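Local coordinates for DNA repair protein RAD7 (Saccharomyces cerevisiae, PDB 5ZB2) that takes part, within the global genome repair complex, in nucleotide excision repair of damage in nontranscribed DNA, here as its leucine-rich-repeat part that partners Elc1, at residues E145-F148 / V149-G153; I377-F380 / G381-L384. All coordinates share one frame; numbering follows the deposited sequence.

Contact 1 (E145-F148 / V149-G153); sequences EKFF and VIMKG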
ATOM      1  N   GLU A 145       5.526  -7.898 -20.295  1.00 40.25           N
ATOM      2  CA  GLU A 145       5.572  -6.994 -21.441  1.00 43.08           C
ATOM      3  C   GLU A 145       5.486  -5.538 -20.997  1.00 41.61           C
ATOM      4  O   GLU A 145       6.284  -4.699 -21.430  1.00 40.41           O
ATOM      5  CB  GLU A 145       4.447  -7.322 -22.423  1.00 47.58           C
ATOM      6  CG  GLU A 145       4.439  -6.414 -23.650  1.00 55.71           C
ATOM      7  CD  GLU A 145       3.495  -6.883 -24.744  1.00 63.53           C
ATOM      8  OE1 GLU A 145       2.729  -7.844 -24.515  1.00 64.63           O
ATOM      9  OE2 GLU A 145       3.519  -6.282 -25.840  1.00 78.16           O
ATOM     10  N   LYS A 146       4.516  -5.216 -20.135  1.00 40.28           N
ATOM     11  CA  LYS A 146       4.380  -3.838 -19.670  1.00 40.11           C
ATOM     12  C   LYS A 146       5.645  -3.366 -18.967  1.00 39.05           C
ATOM     13  O   LYS A 146       6.072  -2.219 -19.141  1.00 38.34           O
ATOM     14  CB  LYS A 146       3.180  -3.708 -18.736  1.00 42.66           C
ATOM     15  CG  LYS A 146       1.840  -3.875 -19.417  1.00 46.55           C
ATOM     16  CD  LYS A 146       0.701  -3.504 -18.483  1.00 63.34           C
ATOM     17  CE  LYS A 146      -0.652  -3.807 -19.104  1.00 65.44           C
ATOM     18  NZ  LYS A 146      -0.862  -5.270 -19.298  1.00 61.62           N
ATOM     19  N   PHE A 147       6.259  -4.238 -18.167  1.00 38.38           N
ATOM     20  CA  PHE A 147       7.475  -3.858 -17.457  1.00 37.95           C
ATOM     21  C   PHE A 147       8.613  -3.558 -18.427  1.00 38.46           C
ATOM     22  O   PHE A 147       9.368  -2.599 -18.229  1.00 37.87           O
ATOM     23  CB  PHE A 147       7.867  -4.969 -16.479  1.00 35.80           C
ATOM     24  CG  PHE A 147       9.252  -4.828 -15.924  1.00 34.07           C
ATOM     25  CD1 PHE A 147       9.519  -3.924 -14.914  1.00 35.74           C
ATOM     26  CD2 PHE A 147      10.286  -5.609 -16.408  1.00 36.10           C
ATOM     27  CE1 PHE A 147      10.791  -3.796 -14.402  1.00 37.29           C
ATOM     28  CE2 PHE A 147      11.559  -5.487 -15.897  1.00 36.26           C
ATOM     29  CZ  PHE A 147      11.812  -4.580 -14.889  1.00 37.22           C
ATOM     30  N   PHE A 148       8.746  -4.357 -19.489  1.00 36.42           N
ATOM     31  CA  PHE A 148       9.836  -4.143 -20.440  1.00 38.54           C
ATOM     32  C   PHE A 148       9.608  -2.900 -21.293  1.00 39.98           C
ATOM     33  O   PHE A 148      10.572  -2.219 -21.656  1.00 39.08           O
ATOM     34  CB  PHE A 148      10.009  -5.376 -21.323  1.00 35.08           C
ATOM     35  CG  PHE A 148      10.440  -6.602 -20.569  1.00 36.03           C
ATOM     36  CD1 PHE A 148      11.451  -6.531 -19.628  1.00 34.74           C
ATOM     37  CD2 PHE A 148       9.825  -7.822 -20.789  1.00 35.79           C
ATOM     38  CE1 PHE A 148      11.847  -7.653 -18.929  1.00 32.67           C
ATOM     39  CE2 PHE A 148      10.215  -8.944 -20.092  1.00 34.84           C
ATOM     40  CZ  PHE A 148      11.225  -8.859 -19.161  1.00 33.60           C
ATOM     41  N   VAL A 149       8.354  -2.580 -21.620  1.00 40.34           N
ATOM     42  CA  VAL A 149       8.077  -1.326 -22.321  1.00 41.93           C
ATOM     43  C   VAL A 149       8.532  -0.142 -21.475  1.00 42.28           C
ATOM     44  O   VAL A 149       9.184   0.785 -21.969  1.00 43.49           O
ATOM     45  CB  VAL A 149       6.582  -1.227 -22.677  1.00 41.55           C
ATOM     46  CG1 VAL A 149       6.238   0.155 -23.233  1.00 40.49           C
ATOM     47  CG2 VAL A 149       6.203  -2.306 -23.683  1.00 41.01           C
ATOM     48  N   ILE A 150       8.205  -0.164 -20.182  1.00 41.27           N
ATOM     49  CA  ILE A 150       8.592   0.926 -19.292  1.00 42.35           C
ATOM     50  C   ILE A 150      10.106   1.021 -19.168  1.00 43.96           C
ATOM     51  O   ILE A 150      10.652   2.118 -19.005  1.00 46.50           O
ATOM     52  CB  ILE A 150       7.926   0.744 -17.911  1.00 42.93           C
ATOM     53  CG1 ILE A 150       6.408   0.886 -18.042  1.00 43.29           C
ATOM     54  CG2 ILE A 150       8.468   1.762 -16.903  1.00 44.28           C
ATOM     55  CD1 ILE A 150       5.642   0.529 -16.794  1.00 43.80           C
ATOM     56  N   MET A 151      10.806  -0.111 -19.223  1.00 41.56           N
ATOM     57  CA  MET A 151      12.258  -0.135 -19.081  1.00 43.96           C
ATOM     58  C   MET A 151      12.985  -0.032 -20.419  1.00 44.87           C
ATOM     59  O   MET A 151      14.215  -0.138 -20.447  1.00 46.59           O
ATOM     60  CB  MET A 151      12.696  -1.421 -18.361  1.00 41.65           C
ATOM     61  CG  MET A 151      12.195  -1.552 -16.923  1.00 41.52           C
ATOM     62  SD  MET A 151      12.763  -0.225 -15.838  1.00 38.24           S
ATOM     63  CE  MET A 151      14.529  -0.523 -15.818  1.00 41.71           C
ATOM     64  N   LYS A 152      12.259   0.162 -21.514  1.00 45.27           N
ATOM     65  CA  LYS A 152      12.858   0.263 -22.838  1.00 47.71           C
ATOM     66  C   LYS A 152      14.031   1.235 -22.837  1.00 49.02           C
ATOM     67  O   LYS A 152      13.894   2.392 -22.428  1.00 48.05           O
ATOM     68  CB  LYS A 152      11.789   0.714 -23.838  1.00 48.01           C
ATOM     69  CG  LYS A 152      12.262   0.817 -25.276  1.00 61.32           C
ATOM     70  CD  LYS A 152      11.126   1.253 -26.189  1.00 63.91           C
ATOM     71  CE  LYS A 152      11.587   1.373 -27.634  1.00 72.01           C
ATOM     72  NZ  LYS A 152      10.489   1.828 -28.533  1.00 75.53           N
ATOM     73  N   GLY A 153      15.192   0.758 -23.285  1.00 47.21           N
ATOM     74  CA  GLY A 153      16.372   1.589 -23.385  1.00 48.15           C
ATOM     75  C   GLY A 153      17.099   1.846 -22.084  1.00 49.76           C
ATOM     76  O   GLY A 153      18.178   2.451 -22.110  1.00 48.60           O
TER
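Phe147 and Met151 meet one helical turn apart. Met151 N donates to Phe147 O at 3.0 Å, and the N-H...O angle of 141° makes this the more bent of three such bonds. The two before it are straighter: Val149 N reaches Glu145 O at 3.0 Å and Ile150 N reaches Lys146 O at 3.1 Å, each at 163°. Three successive carbonyls are thus taken up by amides four residues on, the alpha-helical pattern. This C-terminal part of helix 141-150 lies on the convex side of a leucine-rich-repeat solenoid, between strands 130-134 and 157-161. Met151 CG lies over one face of the Phe147 ring, 3.9 Å from its centroid and offset toward the CE1-CZ rim, a CH-pi contact; SD stands obliquely at 5.0 Å from the same centroid, a Met-aromatic approach. With CG anti to the backbone N (chi1 167°), the Phe147 ring touches Leu118 and Ala122 of helix 115-124. An alanine in its place would probably leave Met151 CG without its aromatic face and open a gap against that helix. Ile150 O accepts a hydrogen bond from Arg154 NH1; at the other end, Glu145 OE1 has a long, weak ion pair with Lys169 NZ.

Contact 2 (I377-F380 / G381-L384); sequences IDVF and GDNL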
ATOM      1  N   ILE A 377      37.230 -27.160   2.284  1.00 56.33           N
ATOM      2  CA  ILE A 377      37.300 -28.220   1.285  1.00 55.16           C
ATOM      3  C   ILE A 377      36.135 -29.164   1.536  1.00 55.56           C
ATOM      4  O   ILE A 377      36.053 -29.779   2.606  1.00 59.58           O
ATOM      5  CB  ILE A 377      38.633 -28.990   1.338  1.00 54.81           C
ATOM      6  CG1 ILE A 377      39.819 -28.046   1.118  1.00 54.98           C
ATOM      7  CG2 ILE A 377      38.641 -30.112   0.296  1.00 52.62           C
ATOM      8  CD1 ILE A 377      41.165 -28.713   1.360  1.00 55.24           C
ATOM      9  N   ASP A 378      35.243 -29.284   0.559  1.00 53.91           N
ATOM     10  CA  ASP A 378      34.126 -30.212   0.653  1.00 54.38           C
ATOM     11  C   ASP A 378      34.581 -31.580   0.158  1.00 52.21           C
ATOM     12  O   ASP A 378      34.974 -31.725  -1.004  1.00 49.60           O
ATOM     13  CB  ASP A 378      32.929 -29.708  -0.154  1.00 52.86           C
ATOM     14  CG  ASP A 378      31.648 -30.457   0.172  1.00 54.61           C
ATOM     15  OD1 ASP A 378      31.719 -31.656   0.528  1.00 55.65           O
ATOM     16  OD2 ASP A 378      30.567 -29.840   0.082  1.00 53.70           O
ATOM     17  N   VAL A 379      34.544 -32.574   1.045  1.00 52.76           N
ATOM     18  CA  VAL A 379      34.948 -33.935   0.722  1.00 53.53           C
ATOM     19  C   VAL A 379      33.773 -34.905   0.836  1.00 55.26           C
ATOM     20  O   VAL A 379      33.969 -36.106   1.005  1.00 54.39           O
ATOM     21  CB  VAL A 379      36.128 -34.390   1.604  1.00 54.99           C
ATOM     22  CG1 VAL A 379      37.351 -33.512   1.354  1.00 53.72           C
ATOM     23  CG2 VAL A 379      35.737 -34.369   3.075  1.00 58.87           C
ATOM     24  N   PHE A 380      32.551 -34.392   0.739  1.00 55.41           N
ATOM     25  CA  PHE A 380      31.373 -35.239   0.837  1.00 57.93           C
ATOM     26  C   PHE A 380      31.443 -36.351  -0.199  1.00 56.64           C
ATOM     27  O   PHE A 380      31.585 -36.087  -1.397  1.00 54.90           O
ATOM     28  CB  PHE A 380      30.109 -34.404   0.646  1.00 59.53           C
ATOM     29  CG  PHE A 380      28.841 -35.165   0.895  1.00 61.06           C
ATOM     30  CD1 PHE A 380      28.265 -35.930  -0.108  1.00 60.13           C
ATOM     31  CD2 PHE A 380      28.227 -35.121   2.135  1.00 63.36           C
ATOM     32  CE1 PHE A 380      27.099 -36.634   0.122  1.00 62.19           C
ATOM     33  CE2 PHE A 380      27.061 -35.823   2.372  1.00 71.96           C
ATOM     34  CZ  PHE A 380      26.495 -36.580   1.365  1.00 62.31           C
ATOM     35  N   GLY A 381      31.351 -37.596   0.265  1.00 57.94           N
ATOM     36  CA  GLY A 381      31.413 -38.747  -0.607  1.00 58.55           C
ATOM     37  C   GLY A 381      32.791 -39.351  -0.769  1.00 63.63           C
ATOM     38  O   GLY A 381      32.901 -40.461  -1.308  1.00 67.48           O
ATOM     39  N   ASP A 382      33.843 -38.662  -0.324  1.00 61.83           N
ATOM     40  CA  ASP A 382      35.216 -39.148  -0.455  1.00 63.62           C
ATOM     41  C   ASP A 382      35.510 -40.064   0.727  1.00 72.40           C
ATOM     42  O   ASP A 382      36.078 -39.653   1.739  1.00 71.01           O
ATOM     43  CB  ASP A 382      36.196 -37.984  -0.518  1.00 59.78           C
ATOM     44  CG  ASP A 382      35.873 -37.009  -1.639  1.00 57.23           C
ATOM     45  OD1 ASP A 382      35.239 -37.426  -2.630  1.00 53.09           O
ATOM     46  OD2 ASP A 382      36.255 -35.824  -1.527  1.00 55.62           O
ATOM     47  N   ASN A 383      35.126 -41.335   0.584  1.00 83.78           N
ATOM     48  CA  ASN A 383      35.214 -42.270   1.701  1.00 92.62           C
ATOM     49  C   ASN A 383      36.653 -42.482   2.158  1.00 87.46           C
ATOM     50  O   ASN A 383      36.888 -42.805   3.327  1.00 82.84           O
ATOM     51  CB  ASN A 383      34.578 -43.604   1.307  1.00 94.28           C
ATOM     52  CG  ASN A 383      33.107 -43.467   0.954  1.00111.91           C
ATOM     53  OD1 ASN A 383      32.392 -42.645   1.529  1.00 93.30           O
ATOM     54  ND2 ASN A 383      32.650 -44.269   0.000  1.00148.82           N
ATOM     55  N   LEU A 384      37.624 -42.298   1.264  1.00 80.46           N
ATOM     56  CA  LEU A 384      39.027 -42.507   1.604  1.00 75.29           C
ATOM     57  C   LEU A 384      39.613 -41.376   2.443  1.00 73.01           C
ATOM     58  O   LEU A 384      40.807 -41.420   2.760  1.00 70.49           O
ATOM     59  CB  LEU A 384      39.857 -42.688   0.329  1.00 75.14           C
ATOM     60  CG  LEU A 384      39.694 -43.990  -0.471  1.00 80.08           C
ATOM     61  CD1 LEU A 384      39.950 -45.224   0.395  1.00 72.43           C
ATOM     62  CD2 LEU A 384      38.328 -44.079  -1.146  1.00 88.65           C
TER
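Val379 and Asp382 set their side chains at about a right angle across a tight turn. The Asp382 carboxylate bends back over the Val379 backbone: OD2 comes to 3.2 Å from Val379 CA and 3.4 Å from Val379 CB, so one oxygen rests against the base of the valine rather than its methyl ends. A chi1 of -56° turns CG of Asp382 to the side of its own backbone N, the atom that donates to Val379 O at 2.9 Å. That bond is straight at hydrogen (162°), yet the donor stands 35° out of the carbonyl plane. It closes a type II beta turn from Val379 to Asp382, with Gly381 at the third position, where the positive phi would drive a beta carbon into Phe380 O. Asp382 also centres an inverse gamma turn. Phe380 points away overall, with CG anti to its backbone N, yet its CB and ring atom CD1 still lie 3.4 and 3.5 Å from Gly381 N. Its amide is held by a preceding strand residue: Phe380 N donates to Asp378 OD1 at 2.9 Å, making an Asx turn that overlaps the beta turn. The chain leaves strand 376-378 through these overlapping turns. The strand bonds through its backbone to Leu351 and Leu353 at one edge and to Thr396 and Ile398 at the other, Val379 packs on Ile364 of helix 361-370, and Asp382 touches Val359 just before it.

From the N terminus, contact 1 comes first, in the C-terminal part of helix 141-150, from which the chain leads to strand 157-161. More than two hundred residues later, past the intervening repeats, contact 2 turns the chain out of strand 376-378 into the loop that precedes strand 396-398. Each is formed by one continuous stretch, so neither encloses a long loop; they stand in series and neither nest nor cross. The centres of contact 1 and contact 2 are about 48 Å apart, on opposite sides of the chain's centre. Between contact 1 and contact 2 the nearest atoms are about 34 Å apart. Contact 1 belongs to the layer of helices, placed between helices 115-124 and 168-178, whereas contact 2 lies at the exit of strand 376-378, near the C-terminal end of the solenoid.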